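Local coordinates for protein charybdin (Charybdis maritima, PDB 2B7U) that is a plant ribosome-inactivating protein, a single chain of mixed alpha and beta fold, at residues 7-12 with 54-59; 131-136 with 158-163; 38-43 with 235-240. One frame throughout, in Å; residues are numbered along the deposited sequence. Where two conformers were deposited one is given.

Contact 1: 7-12 with 54-59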
ATOM      1  N   THR A   7       1.205  -0.920 -16.997  1.00 28.86           N
ATOM      2  CA  THR A   7       1.267   0.433 -17.531  1.00 28.60           C
ATOM      3  C   THR A   7       1.431   1.384 -16.341  1.00 26.84           C
ATOM      4  O   THR A   7       1.357   0.961 -15.179  1.00 26.53           O
ATOM      5  CB  THR A   7       0.061   0.735 -18.497  1.00 29.46           C
ATOM      6  OG1 THR A   7      -1.113   0.021 -18.091  1.00 31.03           O
ATOM      7  CG2 THR A   7       0.396   0.285 -19.908  1.00 30.74           C
ATOM      8  N   VAL A   8       1.755   2.646 -16.611  1.00 24.15           N
ATOM      9  CA  VAL A   8       1.789   3.652 -15.553  1.00 23.15           C
ATOM     10  C   VAL A   8       0.701   4.686 -15.817  1.00 22.09           C
ATOM     11  O   VAL A   8       0.854   5.559 -16.675  1.00 22.56           O
ATOM     12  CB  VAL A   8       3.171   4.310 -15.426  1.00 22.68           C
ATOM     13  CG1 VAL A   8       3.705   4.683 -16.752  1.00 26.19           C
ATOM     14  CG2 VAL A   8       3.129   5.520 -14.485  1.00 22.12           C
ATOM     15  N   LYS A   9      -0.406   4.557 -15.098  1.00 21.48           N
ATOM     16  CA  LYS A   9      -1.552   5.450 -15.259  1.00 21.56           C
ATOM     17  C   LYS A   9      -1.253   6.900 -14.870  1.00 20.88           C
ATOM     18  O   LYS A   9      -1.746   7.831 -15.527  1.00 21.72           O
ATOM     19  CB  LYS A   9      -2.752   4.951 -14.441  1.00 22.24           C
ATOM     20  CG  LYS A   9      -3.338   3.550 -14.815  1.00 24.50           C
ATOM     21  CD  LYS A   9      -3.066   3.201 -16.251  1.00 24.35           C
ATOM     22  CE  LYS A   9      -3.992   2.133 -16.828  1.00 28.60           C
ATOM     23  NZ  LYS A   9      -4.124   2.289 -18.328  1.00 30.83           N
ATOM     24  N   PHE A  10      -0.445   7.092 -13.828  1.00 19.71           N
ATOM     25  CA  PHE A  10      -0.106   8.434 -13.358  1.00 18.56           C
ATOM     26  C   PHE A  10       1.116   8.343 -12.452  1.00 18.42           C
ATOM     27  O   PHE A  10       1.516   7.234 -12.039  1.00 17.40           O
ATOM     28  CB  PHE A  10      -1.303   9.085 -12.629  1.00 18.34           C
ATOM     29  CG  PHE A  10      -1.700   8.394 -11.341  1.00 17.05           C
ATOM     30  CD1 PHE A  10      -1.096   8.737 -10.144  1.00 16.66           C
ATOM     31  CD2 PHE A  10      -2.687   7.410 -11.324  1.00 17.39           C
ATOM     32  CE1 PHE A  10      -1.422   8.099  -8.969  1.00 17.01           C
ATOM     33  CE2 PHE A  10      -3.014   6.772 -10.158  1.00 16.88           C
ATOM     34  CZ  PHE A  10      -2.409   7.123  -8.971  1.00 17.01           C
ATOM     35  N   THR A  11       1.689   9.506 -12.172  1.00 18.68           N
ATOM     36  CA  THR A  11       2.823   9.660 -11.269  1.00 18.87           C
ATOM     37  C   THR A  11       2.488  10.713 -10.219  1.00 18.92           C
ATOM     38  O   THR A  11       1.933  11.783 -10.547  1.00 19.70           O
ATOM     39  CB  THR A  11       4.117  10.048 -12.028  1.00 19.57           C
ATOM     40  OG1 THR A  11       4.439   9.041 -13.005  1.00 20.78           O
ATOM     41  CG2 THR A  11       5.308  10.219 -11.070  1.00 20.02           C
ATOM     42  N   VAL A  12       2.792  10.407  -8.968  1.00 17.71           N
ATOM     43  CA  VAL A  12       2.698  11.379  -7.866  1.00 17.48           C
ATOM     44  C   VAL A  12       4.098  11.539  -7.273  1.00 17.14           C
ATOM     45  O   VAL A  12       4.862  10.583  -7.225  1.00 16.75           O
ATOM     46  CB  VAL A  12       1.664  10.993  -6.758  1.00 18.36           C
ATOM     47  CG1 VAL A  12       0.261  11.175  -7.296  1.00 18.70           C
ATOM     48  CG2 VAL A  12       1.857   9.548  -6.243  1.00 19.21           C
ATOM     49  N   ASP A  54      -4.172  -7.034 -18.083  1.00 41.68           N
ATOM     50  CA  ASP A  54      -4.140  -5.580 -18.051  1.00 40.07           C
ATOM     51  C   ASP A  54      -3.691  -5.116 -16.677  1.00 37.49           C
ATOM     52  O   ASP A  54      -4.470  -4.499 -15.943  1.00 36.73           O
ATOM     53  CB  ASP A  54      -5.518  -4.992 -18.394  1.00 40.53           C
ATOM     54  CG  ASP A  54      -5.566  -3.471 -18.243  1.00 42.68           C
ATOM     55  OD1 ASP A  54      -6.611  -2.949 -17.776  1.00 45.78           O
ATOM     56  OD2 ASP A  54      -4.553  -2.801 -18.568  1.00 44.55           O
ATOM     57  N   PRO A  55      -2.438  -5.437 -16.311  1.00 34.48           N
ATOM     58  CA  PRO A  55      -1.916  -4.897 -15.061  1.00 32.71           C
ATOM     59  C   PRO A  55      -1.733  -3.379 -15.173  1.00 30.17           C
ATOM     60  O   PRO A  55      -1.050  -2.903 -16.086  1.00 30.33           O
ATOM     61  CB  PRO A  55      -0.591  -5.635 -14.868  1.00 32.51           C
ATOM     62  CG  PRO A  55      -0.215  -6.145 -16.200  1.00 33.66           C
ATOM     63  CD  PRO A  55      -1.469  -6.310 -16.995  1.00 34.36           C
ATOM     64  N   ARG A  56      -2.422  -2.660 -14.295  1.00 28.30           N
ATOM     65  CA  ARG A  56      -2.413  -1.202 -14.251  1.00 26.36           C
ATOM     66  C   ARG A  56      -1.552  -0.833 -13.063  1.00 23.15           C
ATOM     67  O   ARG A  56      -1.701  -1.440 -12.013  1.00 20.39           O
ATOM     68  CB  ARG A  56      -3.816  -0.640 -13.981  1.00 27.06           C
ATOM     69  CG  ARG A  56      -4.874  -0.880 -15.067  1.00 29.05           C
ATOM     70  CD  ARG A  56      -6.248  -0.268 -14.706  1.00 30.33           C
ATOM     71  NE  ARG A  56      -6.257   1.196 -14.709  1.00 32.75           N
ATOM     72  CZ  ARG A  56      -7.353   1.945 -14.629  1.00 34.58           C
ATOM     73  NH1 ARG A  56      -8.559   1.396 -14.540  1.00 35.07           N
ATOM     74  NH2 ARG A  56      -7.247   3.265 -14.644  1.00 36.02           N
ATOM     75  N   GLY A  57      -0.697   0.174 -13.218  1.00 19.80           N
ATOM     76  CA  GLY A  57       0.114   0.659 -12.107  1.00 18.43           C
ATOM     77  C   GLY A  57       0.162   2.166 -12.037  1.00 17.30           C
ATOM     78  O   GLY A  57      -0.446   2.862 -12.847  1.00 17.19           O
ATOM     79  N   PHE A  58       0.872   2.675 -11.042  1.00 15.20           N
ATOM     80  CA  PHE A  58       1.193   4.090 -10.948  1.00 14.95           C
ATOM     81  C   PHE A  58       2.595   4.208 -10.354  1.00 15.14           C
ATOM     82  O   PHE A  58       3.107   3.259  -9.769  1.00 14.42           O
ATOM     83  CB  PHE A  58       0.179   4.856 -10.098  1.00 14.91           C
ATOM     84  CG  PHE A  58       0.185   4.494  -8.639  1.00 14.59           C
ATOM     85  CD1 PHE A  58       0.829   5.303  -7.716  1.00 16.50           C
ATOM     86  CD2 PHE A  58      -0.487   3.365  -8.187  1.00 15.53           C
ATOM     87  CE1 PHE A  58       0.793   4.995  -6.348  1.00 17.70           C
ATOM     88  CE2 PHE A  58      -0.517   3.042  -6.837  1.00 17.55           C
ATOM     89  CZ  PHE A  58       0.127   3.852  -5.919  1.00 16.86           C
ATOM     90  N   ASP A  59       3.208   5.369 -10.535  1.00 15.33           N
ATOM     91  CA  ASP A  59       4.533   5.622  -9.982  1.00 15.91           C
ATOM     92  C   ASP A  59       4.503   6.635  -8.843  1.00 15.18           C
ATOM     93  O   ASP A  59       3.753   7.622  -8.886  1.00 15.64           O
ATOM     94  CB  ASP A  59       5.439   6.146 -11.078  1.00 15.27           C
ATOM     95  CG  ASP A  59       6.082   5.058 -11.898  1.00 19.85           C
ATOM     96  OD1 ASP A  59       5.885   3.848 -11.623  1.00 19.21           O
ATOM     97  OD2 ASP A  59       6.843   5.431 -12.829  1.00 21.94           O
TER
HETATM   98  O   HOH W   1       6.849   7.960 -13.582  1.00 29.83           O
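Phe10 and Phe58 make the tight part of this contact. Their side chains run alongside each other in the same direction, and Phe58 CB sits over the middle of the Phe10 ring, 3.7 Å from its centroid. The two ring planes are only 12° apart but slid so far that they barely overlap. Both phenyls have CG between the backbone N and the carbonyl carbon (chi1 65° and 67°), which sends them out on the same side, where Leu35 of helix 21-35 touches both.

The backbones beneath are knit by the hydrogen bonds of a parallel strand pair. Lys9 N reaches Gly57 O at 2.8 Å, Asp59 N meets Phe10 O at 2.9 Å in the carbonyl plane, and Val12 N closes on Asp59 O at 2.9 Å; the bond from Gly57 N to Thr7 O is bent and weak.

Val8, Lys9 and Thr11 are exposed and make the solvent side. Lys9 crosses Arg56 in a close, unbonded approach, CE 3.2 Å from Arg56 NE, which is buried without a partner. Buried Asp59 takes a hydrogen on OD2 from a water that also bonds Thr11 OG1, and its OD1 forms a salt bridge with Arg72. Between Val8 and Thr11 the register slips by one residue: a beta bulge in the parallel pairing of edge strand 7-15 with strand 56-64, at one margin of the six-stranded mixed sheet.

Contact 2: 131-136 with 158-163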
ATOM      1  N   ILE A 131      10.679  -1.899  12.959  1.00 24.25           N
ATOM      2  CA  ILE A 131      11.172  -0.883  12.042  1.00 23.15           C
ATOM      3  C   ILE A 131      10.507   0.449  12.365  1.00 23.09           C
ATOM      4  O   ILE A 131       9.333   0.493  12.740  1.00 23.48           O
ATOM      5  CB  ILE A 131      10.874  -1.316  10.583  1.00 22.76           C
ATOM      6  CG1 ILE A 131      11.748  -2.517  10.216  1.00 22.66           C
ATOM      7  CG2 ILE A 131      11.074  -0.164   9.592  1.00 22.53           C
ATOM      8  CD1 ILE A 131      11.395  -3.176   8.916  1.00 22.12           C
ATOM      9  N   SER A 132      11.249   1.543  12.204  1.00 22.19           N
ATOM     10  CA  SER A 132      10.705   2.860  12.514  1.00 22.17           C
ATOM     11  C   SER A 132      10.104   3.488  11.280  1.00 21.61           C
ATOM     12  O   SER A 132      10.646   3.341  10.182  1.00 20.99           O
ATOM     13  CB  SER A 132      11.790   3.788  13.077  1.00 22.81           C
ATOM     14  OG  SER A 132      11.232   5.071  13.341  1.00 25.28           O
ATOM     15  N   TYR A 133       8.981   4.198  11.468  1.00 20.37           N
ATOM     16  CA  TYR A 133       8.213   4.774  10.360  1.00 20.52           C
ATOM     17  C   TYR A 133       7.966   6.263  10.533  1.00 21.03           C
ATOM     18  O   TYR A 133       6.845   6.742  10.384  1.00 24.15           O
ATOM     19  CB  TYR A 133       6.876   4.065  10.225  1.00 19.60           C
ATOM     20  CG  TYR A 133       7.020   2.591  10.027  1.00 18.79           C
ATOM     21  CD1 TYR A 133       6.658   1.691  11.022  1.00 19.30           C
ATOM     22  CD2 TYR A 133       7.492   2.084   8.838  1.00 16.90           C
ATOM     23  CE1 TYR A 133       6.791   0.335  10.818  1.00 18.21           C
ATOM     24  CE2 TYR A 133       7.614   0.737   8.633  1.00 16.92           C
ATOM     25  CZ  TYR A 133       7.255  -0.139   9.623  1.00 16.97           C
ATOM     26  OH  TYR A 133       7.404  -1.482   9.415  1.00 16.63           O
ATOM     27  N   ASN A 134       9.003   6.999  10.893  1.00 20.43           N
ATOM     28  CA  ASN A 134       8.874   8.443  11.005  1.00 19.63           C
ATOM     29  C   ASN A 134       9.528   9.127   9.790  1.00 18.50           C
ATOM     30  O   ASN A 134       9.966   8.467   8.846  1.00 17.49           O
ATOM     31  CB  ASN A 134       9.413   8.937  12.348  1.00 20.59           C
ATOM     32  CG  ASN A 134      10.884   8.689  12.531  1.00 20.92           C
ATOM     33  OD1 ASN A 134      11.580   8.237  11.621  1.00 20.42           O
ATOM     34  ND2 ASN A 134      11.384   9.011  13.724  1.00 26.00           N
ATOM     35  N   LYS A 135       9.609  10.452   9.818  1.00 18.80           N
ATOM     36  CA  LYS A 135      10.178  11.204   8.707  1.00 18.46           C
ATOM     37  C   LYS A 135      11.649  10.849   8.489  1.00 18.58           C
ATOM     38  O   LYS A 135      12.108  10.688   7.357  1.00 17.92           O
ATOM     39  CB  LYS A 135      10.031  12.706   8.976  1.00 18.43           C
ATOM     40  CG  LYS A 135      10.517  13.623   7.886  1.00 19.09           C
ATOM     41  CD  LYS A 135      10.259  15.055   8.300  1.00 19.96           C
ATOM     42  CE  LYS A 135      10.755  16.064   7.294  1.00 22.50           C
ATOM     43  NZ  LYS A 135      10.380  17.461   7.714  1.00 22.75           N
ATOM     44  N   ASN A 136      12.390  10.730   9.584  1.00 17.97           N
ATOM     45  CA  ASN A 136      13.795  10.337   9.489  1.00 18.70           C
ATOM     46  C   ASN A 136      13.946   8.972   8.813  1.00 18.33           C
ATOM     47  O   ASN A 136      14.844   8.783   8.001  1.00 17.37           O
ATOM     48  CB  ASN A 136      14.465  10.353  10.864  1.00 19.68           C
ATOM     49  CG  ASN A 136      14.671  11.772  11.417  1.00 22.06           C
ATOM     50  OD1 ASN A 136      14.644  11.974  12.626  1.00 28.75           O
ATOM     51  ND2 ASN A 136      14.888  12.741  10.539  1.00 23.96           N
ATOM     52  N   LEU A 158      11.998  -0.759   1.425  1.00 13.44           N
ATOM     53  CA  LEU A 158      10.715  -1.060   0.780  1.00 14.10           C
ATOM     54  C   LEU A 158       9.590  -1.306   1.798  1.00 14.71           C
ATOM     55  O   LEU A 158       8.429  -0.922   1.546  1.00 13.55           O
ATOM     56  CB  LEU A 158      10.875  -2.235  -0.196  1.00 14.91           C
ATOM     57  CG  LEU A 158      11.706  -1.926  -1.455  1.00 14.09           C
ATOM     58  CD1 LEU A 158      12.020  -3.217  -2.256  1.00 17.64           C
ATOM     59  CD2 LEU A 158      11.031  -0.895  -2.391  1.00 15.38           C
ATOM     60  N   ILE A 159       9.925  -1.870   2.964  1.00 14.01           N
ATOM     61  CA  ILE A 159       8.948  -1.989   4.036  1.00 13.53           C
ATOM     62  C   ILE A 159       8.474  -0.596   4.480  1.00 13.62           C
ATOM     63  O   ILE A 159       7.282  -0.355   4.638  1.00 14.05           O
ATOM     64  CB  ILE A 159       9.497  -2.762   5.247  1.00 13.80           C
ATOM     65  CG1 ILE A 159       9.760  -4.204   4.858  1.00 13.73           C
ATOM     66  CG2 ILE A 159       8.532  -2.692   6.398  1.00 14.63           C
ATOM     67  CD1 ILE A 159      10.609  -4.969   5.798  1.00 14.74           C
ATOM     68  N   VAL A 160       9.422   0.319   4.681  1.00 13.27           N
ATOM     69  CA  VAL A 160       9.049   1.653   5.110  1.00 12.99           C
ATOM     70  C   VAL A 160       8.140   2.329   4.069  1.00 13.04           C
ATOM     71  O   VAL A 160       7.096   2.905   4.404  1.00 13.01           O
ATOM     72  CB  VAL A 160      10.318   2.515   5.398  1.00 13.45           C
ATOM     73  CG1 VAL A 160       9.945   3.948   5.612  1.00 13.82           C
ATOM     74  CG2 VAL A 160      11.039   1.957   6.610  1.00 13.87           C
ATOM     75  N   VAL A 161       8.511   2.255   2.791  1.00 13.91           N
ATOM     76  CA  VAL A 161       7.676   2.844   1.761  1.00 14.59           C
ATOM     77  C   VAL A 161       6.295   2.165   1.686  1.00 14.64           C
ATOM     78  O   VAL A 161       5.245   2.829   1.629  1.00 14.70           O
ATOM     79  CB  VAL A 161       8.376   2.791   0.403  1.00 14.90           C
ATOM     80  CG1 VAL A 161       7.403   3.160  -0.708  1.00 17.07           C
ATOM     81  CG2 VAL A 161       9.621   3.679   0.410  1.00 16.08           C
ATOM     82  N   SER A 162       6.267   0.846   1.720  1.00 13.82           N
ATOM     83  CA  SER A 162       4.995   0.117   1.684  1.00 14.03           C
ATOM     84  C   SER A 162       4.100   0.514   2.854  1.00 13.45           C
ATOM     85  O   SER A 162       2.892   0.716   2.662  1.00 14.38           O
ATOM     86  CB  SER A 162       5.240  -1.383   1.686  1.00 15.55           C
ATOM     87  OG  SER A 162       4.016  -2.082   1.483  1.00 19.65           O
ATOM     88  N   GLN A 163       4.651   0.596   4.064  1.00 12.39           N
ATOM     89  CA  GLN A 163       3.855   0.938   5.228  1.00 12.59           C
ATOM     90  C   GLN A 163       3.357   2.368   5.138  1.00 12.29           C
ATOM     91  O   GLN A 163       2.164   2.651   5.299  1.00 12.60           O
ATOM     92  CB  GLN A 163       4.633   0.721   6.509  1.00 12.42           C
ATOM     93  CG  GLN A 163       4.899  -0.725   6.843  1.00 14.17           C
ATOM     94  CD  GLN A 163       3.657  -1.430   7.303  1.00 14.49           C
ATOM     95  OE1 GLN A 163       2.752  -0.810   7.863  1.00 14.39           O
ATOM     96  NE2 GLN A 163       3.577  -2.743   7.043  1.00 17.23           N
TER
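Tyr133 lays one edge of its ring against helix 151-170, a loop-on-helix packing within the helical part of the ribosome-inactivating fold. Val160 CA lies in the ring plane at that edge, 3.9 Å from Tyr133 CE2. One turn on, Gln163 brings its aliphatic part up obliquely, with CG 3.6 Å from the same CE2; the chain then bends at chi2 (-73°), and its amide nitrogen bonds to Glu199. CG of Tyr133 is anti to the carbonyl carbon (chi1 -57°), and from there the ring extends far enough for its hydroxyl to come close to Ile159 CG2.

Ile131 completes the first shell with two branches: CG2 meets Val160 CG2 at 3.7 Å, while the other, ending in CD1, runs across Ile159 at about a right angle. No hydrogen bond spans the two segments.

What positions the tyrosine lies further out. Its buried OH bonds to Ile128 O, its ring meets that of Phe178 at about 50°, and its backbone pairs with Val188. Just after it, Asn134 is the N-cap of helix 135-147, its OD1 taking the N-H of Ala137. Beside the tyrosine hydroxyl, Ile131 CD1 touches Ile159 CD1 at 3.7 Å.

Contact 3: 38-43 with 235-240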
ATOM      1  N   TRP A  38     -14.555   4.555  -8.624  1.00 22.20           N
ATOM      2  CA  TRP A  38     -15.890   4.919  -8.187  1.00 21.74           C
ATOM      3  C   TRP A  38     -15.853   4.967  -6.683  1.00 19.36           C
ATOM      4  O   TRP A  38     -14.782   4.831  -6.098  1.00 20.06           O
ATOM      5  CB  TRP A  38     -16.937   3.938  -8.633  1.00 21.88           C
ATOM      6  CG  TRP A  38     -16.771   2.493  -8.097  1.00 23.71           C
ATOM      7  CD1 TRP A  38     -15.791   1.618  -8.458  1.00 23.90           C
ATOM      8  CD2 TRP A  38     -17.642   1.768  -7.189  1.00 24.33           C
ATOM      9  NE1 TRP A  38     -15.968   0.410  -7.814  1.00 23.09           N
ATOM     10  CE2 TRP A  38     -17.094   0.478  -7.027  1.00 24.35           C
ATOM     11  CE3 TRP A  38     -18.809   2.092  -6.472  1.00 21.10           C
ATOM     12  CZ2 TRP A  38     -17.699  -0.499  -6.197  1.00 23.51           C
ATOM     13  CZ3 TRP A  38     -19.375   1.137  -5.631  1.00 21.49           C
ATOM     14  CH2 TRP A  38     -18.839  -0.154  -5.533  1.00 22.99           C
ATOM     15  N   TYR A  39     -17.012   5.297  -6.090  1.00 16.45           N
ATOM     16  CA  TYR A  39     -17.079   5.598  -4.661  1.00 15.03           C
ATOM     17  C   TYR A  39     -18.240   4.883  -4.000  1.00 13.66           C
ATOM     18  O   TYR A  39     -19.333   4.760  -4.554  1.00 12.77           O
ATOM     19  CB  TYR A  39     -17.192   7.117  -4.423  1.00 14.70           C
ATOM     20  CG  TYR A  39     -15.952   7.859  -4.763  1.00 15.08           C
ATOM     21  CD1 TYR A  39     -15.691   8.285  -6.082  1.00 16.02           C
ATOM     22  CD2 TYR A  39     -15.031   8.196  -3.777  1.00 14.30           C
ATOM     23  CE1 TYR A  39     -14.529   8.984  -6.397  1.00 17.05           C
ATOM     24  CE2 TYR A  39     -13.868   8.894  -4.082  1.00 16.19           C
ATOM     25  CZ  TYR A  39     -13.619   9.282  -5.400  1.00 17.69           C
ATOM     26  OH  TYR A  39     -12.467   9.974  -5.685  1.00 19.47           O
ATOM     27  N   LEU A  40     -17.996   4.420  -2.779  1.00 12.84           N
ATOM     28  CA  LEU A  40     -18.978   3.817  -1.955  1.00 12.49           C
ATOM     29  C   LEU A  40     -19.083   4.599  -0.632  1.00 12.69           C
ATOM     30  O   LEU A  40     -18.145   4.599   0.134  1.00 12.06           O
ATOM     31  CB  LEU A  40     -18.582   2.368  -1.680  1.00 12.90           C
ATOM     32  CG  LEU A  40     -19.564   1.677  -0.745  1.00 13.81           C
ATOM     33  CD1 LEU A  40     -20.954   1.691  -1.287  1.00 13.94           C
ATOM     34  CD2 LEU A  40     -19.148   0.237  -0.402  1.00 14.78           C
ATOM     35  N   HIS A  41     -20.162   5.317  -0.397  1.00 11.66           N
ATOM     36  CA  HIS A  41     -20.337   6.113   0.824  1.00 12.55           C
ATOM     37  C   HIS A  41     -19.147   7.023   1.071  1.00 12.49           C
ATOM     38  O   HIS A  41     -18.677   7.167   2.210  1.00 13.87           O
ATOM     39  CB  HIS A  41     -20.630   5.230   2.026  1.00 13.07           C
ATOM     40  CG  HIS A  41     -21.840   4.392   1.822  1.00 15.02           C
ATOM     41  ND1 HIS A  41     -21.879   3.033   2.059  1.00 21.00           N
ATOM     42  CD2 HIS A  41     -23.035   4.717   1.292  1.00 15.24           C
ATOM     43  CE1 HIS A  41     -23.078   2.574   1.733  1.00 19.17           C
ATOM     44  NE2 HIS A  41     -23.793   3.576   1.258  1.00 20.63           N
ATOM     45  N   GLY A  42     -18.675   7.625  -0.002  1.00 11.22           N
ATOM     46  CA  GLY A  42     -17.578   8.585   0.017  1.00 12.07           C
ATOM     47  C   GLY A  42     -16.181   8.006   0.008  1.00 12.13           C
ATOM     48  O   GLY A  42     -15.204   8.768  -0.033  1.00 14.50           O
ATOM     49  N   VAL A  43     -16.078   6.679   0.045  1.00 11.89           N
ATOM     50  CA  VAL A  43     -14.778   6.016   0.059  1.00 12.18           C
ATOM     51  C   VAL A  43     -14.442   5.465  -1.337  1.00 12.49           C
ATOM     52  O   VAL A  43     -15.257   4.749  -1.949  1.00 13.19           O
ATOM     53  CB  VAL A  43     -14.672   4.960   1.181  0.50 12.74           C
ATOM     54  CG1 VAL A  43     -15.852   4.102   1.227  0.50 14.97           C
ATOM     55  CG2 VAL A  43     -13.351   4.152   1.084  0.50  8.05           C
ATOM     56  N   GLU A 235     -19.933   0.219   9.445  1.00 18.36           N
ATOM     57  CA  GLU A 235     -18.965   0.527  10.489  1.00 18.83           C
ATOM     58  C   GLU A 235     -17.584   0.068  10.067  1.00 16.66           C
ATOM     59  O   GLU A 235     -16.593   0.722  10.365  1.00 17.43           O
ATOM     60  CB  GLU A 235     -19.335  -0.145  11.800  1.00 18.57           C
ATOM     61  CG  GLU A 235     -20.541   0.394  12.476  1.00 22.55           C
ATOM     62  CD  GLU A 235     -20.954  -0.522  13.611  1.00 23.98           C
ATOM     63  OE1 GLU A 235     -20.704  -0.169  14.790  1.00 33.60           O
ATOM     64  OE2 GLU A 235     -21.496  -1.610  13.323  1.00 30.39           O
ATOM     65  N   LEU A 236     -17.515  -1.057   9.369  1.00 14.19           N
ATOM     66  CA  LEU A 236     -16.207  -1.550   8.909  1.00 13.42           C
ATOM     67  C   LEU A 236     -15.598  -0.597   7.871  1.00 13.58           C
ATOM     68  O   LEU A 236     -14.380  -0.306   7.876  1.00 13.65           O
ATOM     69  CB  LEU A 236     -16.356  -2.959   8.367  1.00 13.78           C
ATOM     70  CG  LEU A 236     -15.066  -3.690   8.031  1.00 14.58           C
ATOM     71  CD1 LEU A 236     -14.173  -3.878   9.282  1.00 15.29           C
ATOM     72  CD2 LEU A 236     -15.374  -4.990   7.412  1.00 13.34           C
ATOM     73  N   LEU A 237     -16.453  -0.095   6.975  1.00 13.79           N
ATOM     74  CA  LEU A 237     -16.005   0.796   5.904  1.00 14.55           C
ATOM     75  C   LEU A 237     -15.309   2.064   6.442  1.00 14.07           C
ATOM     76  O   LEU A 237     -14.403   2.597   5.809  1.00 14.42           O
ATOM     77  CB  LEU A 237     -17.188   1.164   4.985  1.00 14.73           C
ATOM     78  CG  LEU A 237     -16.855   2.071   3.798  1.00 15.54           C
ATOM     79  CD1 LEU A 237     -15.749   1.470   2.912  1.00 15.85           C
ATOM     80  CD2 LEU A 237     -18.127   2.374   2.999  1.00 16.91           C
ATOM     81  N   ASN A 238     -15.728   2.515   7.626  1.00 15.22           N
ATOM     82  CA  ASN A 238     -15.149   3.695   8.275  1.00 16.14           C
ATOM     83  C   ASN A 238     -13.654   3.540   8.533  1.00 15.19           C
ATOM     84  O   ASN A 238     -12.919   4.549   8.615  1.00 16.97           O
ATOM     85  CB  ASN A 238     -15.854   3.968   9.598  1.00 17.14           C
ATOM     86  CG  ASN A 238     -17.237   4.607   9.445  1.00 21.92           C
ATOM     87  OD1 ASN A 238     -18.008   4.618  10.415  1.00 29.15           O
ATOM     88  ND2 ASN A 238     -17.563   5.148   8.255  1.00 23.62           N
ATOM     89  N   PHE A 239     -13.178   2.300   8.653  1.00 13.12           N
ATOM     90  CA  PHE A 239     -11.734   2.049   8.822  1.00 12.84           C
ATOM     91  C   PHE A 239     -10.930   2.190   7.535  1.00 12.29           C
ATOM     92  O   PHE A 239      -9.715   2.419   7.599  1.00 13.21           O
ATOM     93  CB  PHE A 239     -11.490   0.640   9.383  1.00 13.90           C
ATOM     94  CG  PHE A 239     -11.902   0.481  10.811  1.00 14.24           C
ATOM     95  CD1 PHE A 239     -13.229   0.236  11.137  1.00 15.46           C
ATOM     96  CD2 PHE A 239     -10.966   0.608  11.839  1.00 13.96           C
ATOM     97  CE1 PHE A 239     -13.631   0.097  12.473  1.00 16.90           C
ATOM     98  CE2 PHE A 239     -11.359   0.454  13.180  1.00 16.15           C
ATOM     99  CZ  PHE A 239     -12.704   0.198  13.479  1.00 16.12           C
ATOM    100  N   LEU A 240     -11.565   2.013   6.378  1.00 11.99           N
ATOM    101  CA  LEU A 240     -10.823   1.954   5.125  1.00 12.17           C
ATOM    102  C   LEU A 240     -10.722   3.303   4.438  1.00 12.60           C
ATOM    103  O   LEU A 240     -11.667   4.069   4.378  1.00 13.19           O
ATOM    104  CB  LEU A 240     -11.449   0.958   4.136  1.00 13.18           C
ATOM    105  CG  LEU A 240     -11.049  -0.500   4.367  1.00 15.22           C
ATOM    106  CD1 LEU A 240     -11.579  -1.046   5.674  1.00 14.96           C
ATOM    107  CD2 LEU A 240     -11.428  -1.440   3.218  1.00 16.30           C
TER
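Leu40 to Val43 form a type I' beta turn, the tight reversal of a two-residue beta hairpin, closed by paired backbone bonds: Leu40 N to Val43 O and Val43 N to Leu40 O, each 2.9 Å. His41 and Gly42, at its corners, both have positive phi. Facing it is a type I turn from Leu237 to Leu240, where Leu240 N bonds to Leu237 O at 3.0 Å. The backbones stay well apart, their nearest CA atoms, those of Val43 and Leu240, being 7.6 Å from each other.

Leu237 bridges the gap. With CG anti to the backbone N (chi1 -179°), it reaches out to the hairpin and lies beside Val43, whose exact fit is doubtful because it was modelled in two conformers. Leu237 CD2 lies 3.6 Å from Leu40 O and 4.1 Å from Leu40 CG, and meets the His41 ring at its edge, in plane, 3.9 Å from ND1. No hydrogen bond crosses this mostly aliphatic contact, and exposed His41 lies on the solvent side.

Val243 touches both Val43 and Leu237. Helix 202-214 underlies both segments: Ile209 and Asn213 meet Leu40 of the hairpin, Phe205 meets Leu236 of helix 233-237, and Ser206 meets Leu240 of the turn.

Overall arrangement
The three contacts lie in separate parts of one chain, with centres 22 to 25 Å apart and no atoms touching. Contact 1 belongs to the mixed sheet and contact 2 to the helical part, while contact 3 joins the early hairpin to the C-terminal part; the last two are on opposite sides of the chain's centre. Contact 1 closes before contact 2 opens. Contact 3 begins between the two segments of contact 1 and ends near the C-terminus, so the two cross along the sequence and contact 2 falls within the span of contact 3. Helix 21-35 packs on contact 1 and leads to the hairpin of contact 3, which brings early and late sequence together.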